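Local coordinates for double Glycine Motif Protease domain from AMS/PCAT Transporter (PDB 6MPZ), which serves as the C39-family cysteine peptidase domain of a bacterial peptide exporter, probably cutting leader peptides after a double-glycine motif during secretion, at residues Q21-A24 against L25-G28; Q47-D51 against C52-R56; L65-A68 against R69-L73. All coordinates share one frame; numbering follows the deposited sequence.

Interaction 1 of 3, residues Q21-A24 against L25-G28; sequences QMEA and LECG
Gln-21 and Cys-27 meet at the active-site edge of this papain-like C39 peptidase, where a loop turns into helix 27-38. The amide oxygen OE1 of Gln-21 lies 3.2 Å from CB of Cys-27. CG of Gln-21 sits between its own backbone N and carbonyl carbon (chi1 67°), and the chain then runs extended to carry the amide across to the cysteine. SG of Cys-27 is covalently linked to the backbone of the bound peptide, against which Gln-21 also packs, and both side chains touch His-101. Cys-27 and His-101 are consistent with the catalytic pair of the family, and a glutamine six residues before the cysteine fits the oxyanion-hole residue of papain-like enzymes.

Between these two residues the chain makes a type I turn, closed by Glu-26 N bonding to Glu-23 O at 3.0 Å, with an N-H...O angle of 158°. The side chain of Glu-23, bent about its CB-CG bond, folds back beside the turn. Its OE1 takes a weak bond from Leu-25 N at 3.5 Å, while OE2 lies 3.3 Å from CD2 of Leu-25. The Glu-26 chain, extended beyond CG, runs back along residues 22-23; its OE1 receives a weak bond from Met-22 N at 3.3 Å, and its OE2 meets Glu-23 CG. The two glutamate side chains cross at about a right angle, their carboxylate planes nearly perpendicular, and OE2 of Glu-23 stands 4.1 Å from OE2 of Glu-26.

The stronger partner of the buried Glu-26 is Arg-49, which forms a salt bridge to OE1. That positive charge probably offsets the repulsion from Glu-23 and keeps Glu-26 ionised, so that one carboxylate joins the loop before the cysteine to the neighbouring helix.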
ATOM      1  N   GLN A  21      -7.979  -3.232   9.889  1.00 44.04           N
ATOM      2  CA  GLN A  21      -9.091  -3.806   9.125  1.00 41.45           C
ATOM      3  C   GLN A  21     -10.152  -4.255  10.134  1.00 43.24           C
ATOM      4  O   GLN A  21      -9.810  -4.881  11.153  1.00 34.90           O
ATOM      5  CB  GLN A  21      -8.647  -4.975   8.255  1.00 38.41           C
ATOM      6  CG  GLN A  21      -8.194  -6.226   9.008  1.00 36.50           C
ATOM      7  CD  GLN A  21      -7.414  -7.190   8.139  1.00 35.20           C
ATOM      8  OE1 GLN A  21      -7.108  -6.899   7.004  1.00 32.77           O
ATOM      9  NE2 GLN A  21      -7.082  -8.348   8.684  1.00 35.04           N
ATOM     10  N   MET A  22     -11.424  -3.925   9.871  1.00 45.44           N
ATOM     11  CA  MET A  22     -12.528  -4.360  10.762  1.00 49.38           C
ATOM     12  C   MET A  22     -12.849  -5.829  10.574  1.00 44.55           C
ATOM     13  O   MET A  22     -13.273  -6.476  11.507  1.00 47.65           O
ATOM     14  CB  MET A  22     -13.780  -3.518  10.555  1.00 55.13           C
ATOM     15  CG  MET A  22     -13.580  -2.057  10.994  1.00 60.23           C
ATOM     16  SD  MET A  22     -12.727  -1.691  12.601  1.00 75.82           S
ATOM     17  CE  MET A  22     -13.243  -2.881  13.859  1.00 69.91           C
ATOM     18  N   GLU A  23     -12.652  -6.348   9.368  1.00 45.31           N
ATOM     19  CA  GLU A  23     -12.638  -7.790   9.155  1.00 47.58           C
ATOM     20  C   GLU A  23     -11.602  -8.181   8.095  1.00 44.79           C
ATOM     21  O   GLU A  23     -11.099  -7.327   7.348  1.00 43.83           O
ATOM     22  CB  GLU A  23     -14.051  -8.337   8.876  1.00 49.78           C
ATOM     23  CG  GLU A  23     -14.612  -8.032   7.508  1.00 58.60           C
ATOM     24  CD  GLU A  23     -14.504  -9.180   6.491  1.00 69.50           C
ATOM     25  OE1 GLU A  23     -14.022 -10.302   6.837  1.00 61.20           O
ATOM     26  OE2 GLU A  23     -14.934  -8.947   5.320  1.00 74.68           O
ATOM     27  N   ALA A  24     -11.300  -9.481   8.063  1.00 43.14           N
ATOM     28  CA  ALA A  24     -10.150 -10.057   7.327  1.00 43.78           C
ATOM     29  C   ALA A  24      -9.990  -9.733   5.833  1.00 40.03           C
ATOM     30  O   ALA A  24      -8.872  -9.740   5.319  1.00 45.16           O
ATOM     31  CB  ALA A  24     -10.111 -11.571   7.519  1.00 41.24           C
ATOM     32  N   LEU A  25     -11.086  -9.482   5.141  1.00 36.63           N
ATOM     33  CA  LEU A  25     -11.067  -9.290   3.698  1.00 38.20           C
ATOM     34  C   LEU A  25     -10.758  -7.848   3.364  1.00 37.28           C
ATOM     35  O   LEU A  25     -10.563  -7.542   2.189  1.00 35.36           O
ATOM     36  CB  LEU A  25     -12.442  -9.621   3.074  1.00 42.42           C
ATOM     37  CG  LEU A  25     -12.951 -11.048   2.717  1.00 46.47           C
ATOM     38  CD1 LEU A  25     -12.366 -12.152   3.579  1.00 45.52           C
ATOM     39  CD2 LEU A  25     -14.489 -11.061   2.781  1.00 44.49           C
ATOM     40  N   GLU A  26     -10.694  -6.959   4.372  1.00 38.30           N
ATOM     41  CA  GLU A  26     -10.614  -5.494   4.153  1.00 36.94           C
ATOM     42  C   GLU A  26      -9.221  -4.873   4.049  1.00 32.54           C
ATOM     43  O   GLU A  26      -9.136  -3.654   3.848  1.00 36.48           O
ATOM     44  CB  GLU A  26     -11.438  -4.760   5.238  1.00 37.98           C
ATOM     45  CG  GLU A  26     -12.904  -5.138   5.218  1.00 42.65           C
ATOM     46  CD  GLU A  26     -13.717  -4.574   6.370  1.00 43.86           C
ATOM     47  OE1 GLU A  26     -13.240  -3.703   7.124  1.00 42.33           O
ATOM     48  OE2 GLU A  26     -14.874  -5.030   6.496  1.00 47.17           O
ATOM     49  N   CYS A  27      -8.155  -5.667   4.119  1.00 31.34           N
ATOM     50  CA  CYS A  27      -6.754  -5.114   4.182  1.00 32.36           C
ATOM     51  C   CYS A  27      -6.426  -4.072   3.079  1.00 30.18           C
ATOM     52  O   CYS A  27      -5.769  -3.069   3.370  1.00 29.15           O
ATOM     53  CB  CYS A  27      -5.698  -6.226   4.173  1.00 33.64           C
ATOM     54  SG  CYS A  27      -5.784  -7.312   2.739  1.00 35.40           S
ATOM     55  N   GLY A  28      -6.881  -4.330   1.848  1.00 27.99           N
ATOM     56  CA  GLY A  28      -6.719  -3.417   0.699  1.00 27.52           C
ATOM     57  C   GLY A  28      -7.257  -2.043   1.007  1.00 28.14           C
ATOM     58  O   GLY A  28      -6.574  -1.032   0.838  1.00 31.00           O
TER

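Interaction 2 of 3, residues Q47-D51 against C52-R56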
ATOM      1  N   GLN A  47     -16.728   4.106   2.568  1.00 25.62           N
ATOM      2  CA  GLN A  47     -16.662   4.482   1.167  1.00 25.22           C
ATOM      3  C   GLN A  47     -15.445   3.835   0.473  1.00 27.03           C
ATOM      4  O   GLN A  47     -15.563   3.339  -0.652  1.00 24.28           O
ATOM      5  CB  GLN A  47     -16.638   6.024   1.043  1.00 24.77           C
ATOM      6  CG  GLN A  47     -16.842   6.536  -0.382  1.00 23.41           C
ATOM      7  CD  GLN A  47     -18.213   6.223  -0.922  1.00 24.46           C
ATOM      8  OE1 GLN A  47     -19.205   6.632  -0.307  1.00 25.73           O
ATOM      9  NE2 GLN A  47     -18.302   5.498  -2.078  1.00 25.84           N
ATOM     10  N   VAL A  48     -14.295   3.802   1.163  1.00 30.88           N
ATOM     11  CA  VAL A  48     -13.067   3.237   0.608  1.00 30.64           C
ATOM     12  C   VAL A  48     -13.258   1.734   0.281  1.00 32.60           C
ATOM     13  O   VAL A  48     -12.795   1.253  -0.766  1.00 28.28           O
ATOM     14  CB  VAL A  48     -11.842   3.442   1.539  1.00 29.95           C
ATOM     15  CG1 VAL A  48     -10.582   2.819   0.929  1.00 31.91           C
ATOM     16  CG2 VAL A  48     -11.602   4.919   1.879  1.00 29.87           C
ATOM     17  N   ARG A  49     -13.917   1.006   1.176  1.00 39.13           N
ATOM     18  CA  ARG A  49     -14.154  -0.435   0.979  1.00 41.11           C
ATOM     19  C   ARG A  49     -14.897  -0.655  -0.326  1.00 40.84           C
ATOM     20  O   ARG A  49     -14.522  -1.477  -1.146  1.00 39.33           O
ATOM     21  CB  ARG A  49     -15.050  -1.013   2.051  1.00 44.03           C
ATOM     22  CG  ARG A  49     -14.484  -1.169   3.427  1.00 49.63           C
ATOM     23  CD  ARG A  49     -15.478  -1.958   4.271  1.00 53.81           C
ATOM     24  NE  ARG A  49     -15.221  -1.765   5.681  1.00 62.39           N
ATOM     25  CZ  ARG A  49     -16.029  -1.188   6.574  1.00 61.97           C
ATOM     26  NH1 ARG A  49     -17.237  -0.716   6.264  1.00 60.73           N
ATOM     27  NH2 ARG A  49     -15.604  -1.110   7.837  1.00 65.47           N
ATOM     28  N   VAL A  50     -15.966   0.102  -0.480  1.00 40.59           N
ATOM     29  CA  VAL A  50     -16.848  -0.015  -1.632  1.00 43.69           C
ATOM     30  C   VAL A  50     -16.140   0.432  -2.900  1.00 39.39           C
ATOM     31  O   VAL A  50     -16.306  -0.195  -3.926  1.00 37.12           O
ATOM     32  CB  VAL A  50     -18.178   0.746  -1.337  1.00 41.15           C
ATOM     33  CG1 VAL A  50     -18.664   1.566  -2.507  1.00 41.27           C
ATOM     34  CG2 VAL A  50     -19.204  -0.260  -0.852  1.00 41.13           C
ATOM     35  N   ASP A  51     -15.353   1.500  -2.828  1.00 36.21           N
ATOM     36  CA  ASP A  51     -14.606   1.974  -4.002  1.00 37.13           C
ATOM     37  C   ASP A  51     -13.448   1.056  -4.370  1.00 38.04           C
ATOM     38  O   ASP A  51     -13.087   0.996  -5.514  1.00 39.17           O
ATOM     39  CB  ASP A  51     -14.099   3.396  -3.818  1.00 40.45           C
ATOM     40  CG  ASP A  51     -15.231   4.398  -3.642  1.00 39.72           C
ATOM     41  OD1 ASP A  51     -16.372   4.079  -3.967  1.00 43.01           O
ATOM     42  OD2 ASP A  51     -14.975   5.513  -3.188  1.00 42.66           O
ATOM     43  N   CYS A  52     -12.895   0.312  -3.414  1.00 37.35           N
ATOM     44  CA  CYS A  52     -11.869  -0.682  -3.723  1.00 35.99           C
ATOM     45  C   CYS A  52     -12.459  -1.976  -4.247  1.00 37.54           C
ATOM     46  O   CYS A  52     -11.728  -2.856  -4.701  1.00 34.73           O
ATOM     47  CB  CYS A  52     -11.011  -0.972  -2.482  1.00 36.56           C
ATOM     48  SG  CYS A  52      -9.859   0.384  -2.139  1.00 34.73           S
ATOM     49  N   GLY A  53     -13.783  -2.130  -4.136  1.00 37.99           N
ATOM     50  CA  GLY A  53     -14.456  -3.350  -4.518  1.00 37.26           C
ATOM     51  C   GLY A  53     -14.167  -4.547  -3.638  1.00 36.30           C
ATOM     52  O   GLY A  53     -14.002  -5.646  -4.156  1.00 43.40           O
ATOM     53  N   VAL A  54     -14.140  -4.376  -2.329  1.00 39.59           N
ATOM     54  CA  VAL A  54     -13.978  -5.543  -1.421  1.00 47.33           C
ATOM     55  C   VAL A  54     -15.028  -6.605  -1.726  1.00 49.37           C
ATOM     56  O   VAL A  54     -16.208  -6.311  -1.837  1.00 53.60           O
ATOM     57  CB  VAL A  54     -14.002  -5.218   0.094  1.00 50.74           C
ATOM     58  CG1 VAL A  54     -12.758  -4.419   0.481  1.00 58.89           C
ATOM     59  CG2 VAL A  54     -15.283  -4.512   0.523  1.00 59.87           C
ATOM     60  N   SER A  55     -14.571  -7.832  -1.901  1.00 52.64           N
ATOM     61  CA  SER A  55     -15.424  -8.952  -2.264  1.00 51.36           C
ATOM     62  C   SER A  55     -14.985 -10.104  -1.367  1.00 57.24           C
ATOM     63  O   SER A  55     -14.199  -9.901  -0.413  1.00 55.37           O
ATOM     64  CB  SER A  55     -15.217  -9.293  -3.746  1.00 47.45           C
ATOM     65  OG  SER A  55     -14.033 -10.062  -3.916  1.00 44.82           O
ATOM     66  N   ARG A  56     -15.479 -11.306  -1.676  1.00 59.19           N
ATOM     67  CA  ARG A  56     -15.061 -12.536  -0.978  1.00 56.28           C
ATOM     68  C   ARG A  56     -13.614 -12.910  -1.301  1.00 47.70           C
ATOM     69  O   ARG A  56     -13.043 -13.742  -0.625  1.00 48.49           O
ATOM     70  CB  ARG A  56     -16.022 -13.714  -1.284  1.00 60.78           C
ATOM     71  CG  ARG A  56     -16.080 -14.194  -2.739  1.00 67.39           C
ATOM     72  CD  ARG A  56     -17.121 -15.308  -2.893  1.00 71.76           C
ATOM     73  NE  ARG A  56     -17.457 -15.602  -4.291  1.00 73.22           N
ATOM     74  CZ  ARG A  56     -16.689 -16.265  -5.168  1.00 73.02           C
ATOM     75  NH1 ARG A  56     -15.480 -16.725  -4.846  1.00 76.50           N
ATOM     76  NH2 ARG A  56     -17.138 -16.466  -6.403  1.00 71.19           N
TER
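Val-54 lays its methyl CG2 alongside the root of the Arg-49 side chain, 3.8 Å from Arg-49 CB, at the point where helix 45-52 stops. CG2 of Val-54 sits between its own backbone N and carbonyl carbon, a rotation that directs it back over Arg-49 O and CB. Arg-49 itself leaves the contact: its chain runs extended from CG to NE, and NE ends in a salt bridge to Glu-26.

One turn round the helix, Val-48 and Cys-52 pair on a buried side, with CG1 of the valine 4.0 Å from SG of the cysteine. Both also pack on helix 27-38, Val-48 on Leu-36 and Cys-52 on Leu-32. Along another side, Gln-47 reaches forward to Asp-51, and its NE2 bonds to OD1 at 3.1 Å. The acceptor lies almost in the amide plane of Gln-47, whereas the donor meets the carboxylate on its syn side, 32° out of plane. OD2 is probably hydrogen-bonded to Tyr-71 OH, which gives each carboxylate oxygen a partner.

Cys-52 N still makes the helical bond to Val-48 O, at 2.8 Å. Gly-53 then takes positive phi (69°), its N bonding to Val-50 O at 3.2 Å from above the carbonyl plane. Val-54 N returns to Arg-49 O at 3.2 Å in a nearly straight bond (177°). These two backward bonds round a glycine with positive phi are a Schellman motif, accompanied by the apolar contact of Val-54 with Arg-49 CB.

Interaction 3 of 3, residues L65-A68 against R69-L73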
ATOM      1  N   LEU A  65      -5.717   0.902  -7.045  1.00 29.99           N
ATOM      2  CA  LEU A  65      -5.145   1.987  -7.824  1.00 31.56           C
ATOM      3  C   LEU A  65      -6.211   2.896  -8.444  1.00 34.75           C
ATOM      4  O   LEU A  65      -6.049   4.111  -8.456  1.00 35.10           O
ATOM      5  CB  LEU A  65      -4.224   1.448  -8.947  1.00 30.84           C
ATOM      6  CG  LEU A  65      -2.884   0.756  -8.636  1.00 32.47           C
ATOM      7  CD1 LEU A  65      -2.323   0.107  -9.911  1.00 31.32           C
ATOM      8  CD2 LEU A  65      -1.861   1.709  -7.993  1.00 30.69           C
ATOM      9  N   LYS A  66      -7.268   2.303  -9.014  1.00 36.86           N
ATOM     10  CA  LYS A  66      -8.373   3.083  -9.625  1.00 36.11           C
ATOM     11  C   LYS A  66      -9.096   3.960  -8.599  1.00 32.07           C
ATOM     12  O   LYS A  66      -9.399   5.122  -8.880  1.00 29.39           O
ATOM     13  CB  LYS A  66      -9.417   2.167 -10.290  1.00 38.50           C
ATOM     14  CG  LYS A  66      -8.985   1.618 -11.645  1.00 40.49           C
ATOM     15  CD  LYS A  66     -10.119   0.848 -12.303  1.00 45.22           C
ATOM     16  CE  LYS A  66      -9.640   0.111 -13.542  1.00 44.37           C
ATOM     17  NZ  LYS A  66     -10.753  -0.689 -14.132  1.00 51.01           N
ATOM     18  N   ALA A  67      -9.374   3.393  -7.433  1.00 27.42           N
ATOM     19  CA  ALA A  67      -9.997   4.145  -6.330  1.00 30.04           C
ATOM     20  C   ALA A  67      -9.086   5.302  -5.882  1.00 32.28           C
ATOM     21  O   ALA A  67      -9.558   6.413  -5.707  1.00 33.35           O
ATOM     22  CB  ALA A  67     -10.320   3.213  -5.158  1.00 30.76           C
ATOM     23  N   ALA A  68      -7.769   5.059  -5.778  1.00 32.21           N
ATOM     24  CA  ALA A  68      -6.817   6.105  -5.388  1.00 33.90           C
ATOM     25  C   ALA A  68      -6.840   7.275  -6.387  1.00 33.24           C
ATOM     26  O   ALA A  68      -6.780   8.449  -5.993  1.00 34.34           O
ATOM     27  CB  ALA A  68      -5.424   5.517  -5.293  1.00 32.50           C
ATOM     28  N   ARG A  69      -6.936   6.940  -7.670  1.00 33.16           N
ATOM     29  CA  ARG A  69      -6.960   7.940  -8.759  1.00 36.60           C
ATOM     30  C   ARG A  69      -8.188   8.814  -8.723  1.00 37.20           C
ATOM     31  O   ARG A  69      -8.072  10.001  -8.951  1.00 40.52           O
ATOM     32  CB  ARG A  69      -6.854   7.280 -10.128  1.00 37.20           C
ATOM     33  CG  ARG A  69      -5.463   6.796 -10.465  1.00 40.51           C
ATOM     34  CD  ARG A  69      -5.412   6.210 -11.884  1.00 43.55           C
ATOM     35  NE  ARG A  69      -4.246   5.329 -12.050  1.00 42.07           N
ATOM     36  CZ  ARG A  69      -4.263   4.030 -12.343  1.00 41.85           C
ATOM     37  NH1 ARG A  69      -5.389   3.373 -12.551  1.00 42.14           N
ATOM     38  NH2 ARG A  69      -3.111   3.374 -12.456  1.00 41.55           N
ATOM     39  N   ASN A  70      -9.356   8.237  -8.441  1.00 38.69           N
ATOM     40  CA  ASN A  70     -10.582   9.022  -8.288  1.00 44.78           C
ATOM     41  C   ASN A  70     -10.523   9.959  -7.079  1.00 45.94           C
ATOM     42  O   ASN A  70     -11.153  11.011  -7.092  1.00 45.70           O
ATOM     43  CB  ASN A  70     -11.830   8.132  -8.210  1.00 47.57           C
ATOM     44  CG  ASN A  70     -12.240   7.574  -9.576  1.00 52.77           C
ATOM     45  OD1 ASN A  70     -12.686   6.435  -9.671  1.00 59.37           O
ATOM     46  ND2 ASN A  70     -12.099   8.375 -10.642  1.00 55.76           N
ATOM     47  N   TYR A  71      -9.753   9.605  -6.050  1.00 43.80           N
ATOM     48  CA  TYR A  71      -9.528  10.510  -4.905  1.00 44.09           C
ATOM     49  C   TYR A  71      -8.407  11.536  -5.119  1.00 41.75           C
ATOM     50  O   TYR A  71      -7.988  12.186  -4.167  1.00 42.09           O
ATOM     51  CB  TYR A  71      -9.212   9.711  -3.639  1.00 44.25           C
ATOM     52  CG  TYR A  71     -10.245   8.692  -3.221  1.00 44.68           C
ATOM     53  CD1 TYR A  71     -11.617   8.987  -3.225  1.00 42.80           C
ATOM     54  CD2 TYR A  71      -9.836   7.431  -2.752  1.00 47.67           C
ATOM     55  CE1 TYR A  71     -12.551   8.054  -2.811  1.00 40.53           C
ATOM     56  CE2 TYR A  71     -10.759   6.481  -2.338  1.00 48.68           C
ATOM     57  CZ  TYR A  71     -12.110   6.793  -2.360  1.00 48.10           C
ATOM     58  OH  TYR A  71     -12.992   5.819  -1.922  1.00 45.38           O
ATOM     59  N   GLY A  72      -7.893  11.668  -6.344  1.00 44.27           N
ATOM     60  CA  GLY A  72      -6.940  12.743  -6.674  1.00 44.48           C
ATOM     61  C   GLY A  72      -5.456  12.404  -6.581  1.00 47.95           C
ATOM     62  O   GLY A  72      -4.617  13.258  -6.826  1.00 52.93           O
ATOM     63  N   LEU A  73      -5.126  11.158  -6.247  1.00 45.09           N
ATOM     64  CA  LEU A  73      -3.744  10.714  -6.238  1.00 37.23           C
ATOM     65  C   LEU A  73      -3.350  10.118  -7.578  1.00 37.05           C
ATOM     66  O   LEU A  73      -4.115   9.387  -8.199  1.00 36.01           O
ATOM     67  CB  LEU A  73      -3.538   9.663  -5.133  1.00 35.74           C
ATOM     68  CG  LEU A  73      -3.758  10.103  -3.688  1.00 30.77           C
ATOM     69  CD1 LEU A  73      -3.637   8.897  -2.778  1.00 30.39           C
ATOM     70  CD2 LEU A  73      -2.741  11.153  -3.314  1.00 31.04           C
TER
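The ring of Tyr-71 turns one face to the carbonyl oxygen of Ala-67, which lies 3.1 Å from CD2. The same oxygen accepts the backbone N of Tyr-71 at 3.2 Å, so amide and ring both close on one carbonyl. CG of Tyr-71 stands anti to its carbonyl carbon (chi1 -57°), which swings the ring back along helix 61-70. There CE2 makes a loose apolar contact with Ala-67 CB at 4.3 Å.

Round the helix, Arg-69 runs back past Leu-65. Its extended chain brings the guanidinium alongside Leu-65, whose CB lies over one face, 3.9 Å from the plane and offset toward its rim. CG of Lys-66 approaches NH1 of Arg-69 obliquely at 4.1 Å; the extended lysine carries its amine well away from the guanidinium.

Arg-69 N and Asn-70 N keep the helical bonds to Leu-65 O and Lys-66 O; past them the helix ends. Gly-72, with positive phi (94°), is the C-prime residue of a Schellman motif: Leu-73 N returns to Ala-68 O at 3.2 Å, and Gly-72 N to Arg-69 O at 3.1 Å. Leu-73 thus hangs beside the last turn.

Farther out, Tyr-71 OH is probably bonded to Asp-51, and Arg-69 NH2 bonds to Ala-75 O. Ala-67 and Ala-68 press on Leu-32, and Leu-73 on Leu-36, both of helix 27-38. Leu-65 touches Leu-139 and an apolar side chain of the bound peptide.

Ala-68 O accepts Leu-73 N and, weakly, Tyr-71 N, so one carbonyl at the end of the helix serves two amides. The Arg-69 guanidinium joins the helix end to strand 74-79, and the Tyr-71 phenol probably joins it to helix 45-52.

How the interactions relate
The three contacts come in series along the chain, at the start of helix 27-38, the end of helix 45-52 and the end of helix 61-70. Interaction 2 lies between the others: its centre is 10 Å from that of interaction 1 and 13 Å from that of interaction 3, while the centres of interactions 1 and 3 are 19 Å apart and the two do not touch. Helix 45-52 is joined to interaction 1 by the Glu-26 to Arg-49 salt bridge and to interaction 3 by a probable Asp-51 to Tyr-71 hydrogen bond. This polar chain links the active-site loop to helix 61-70, and both later helices end in Schellman motifs and pack side chains on helix 27-38, which carries Cys-27.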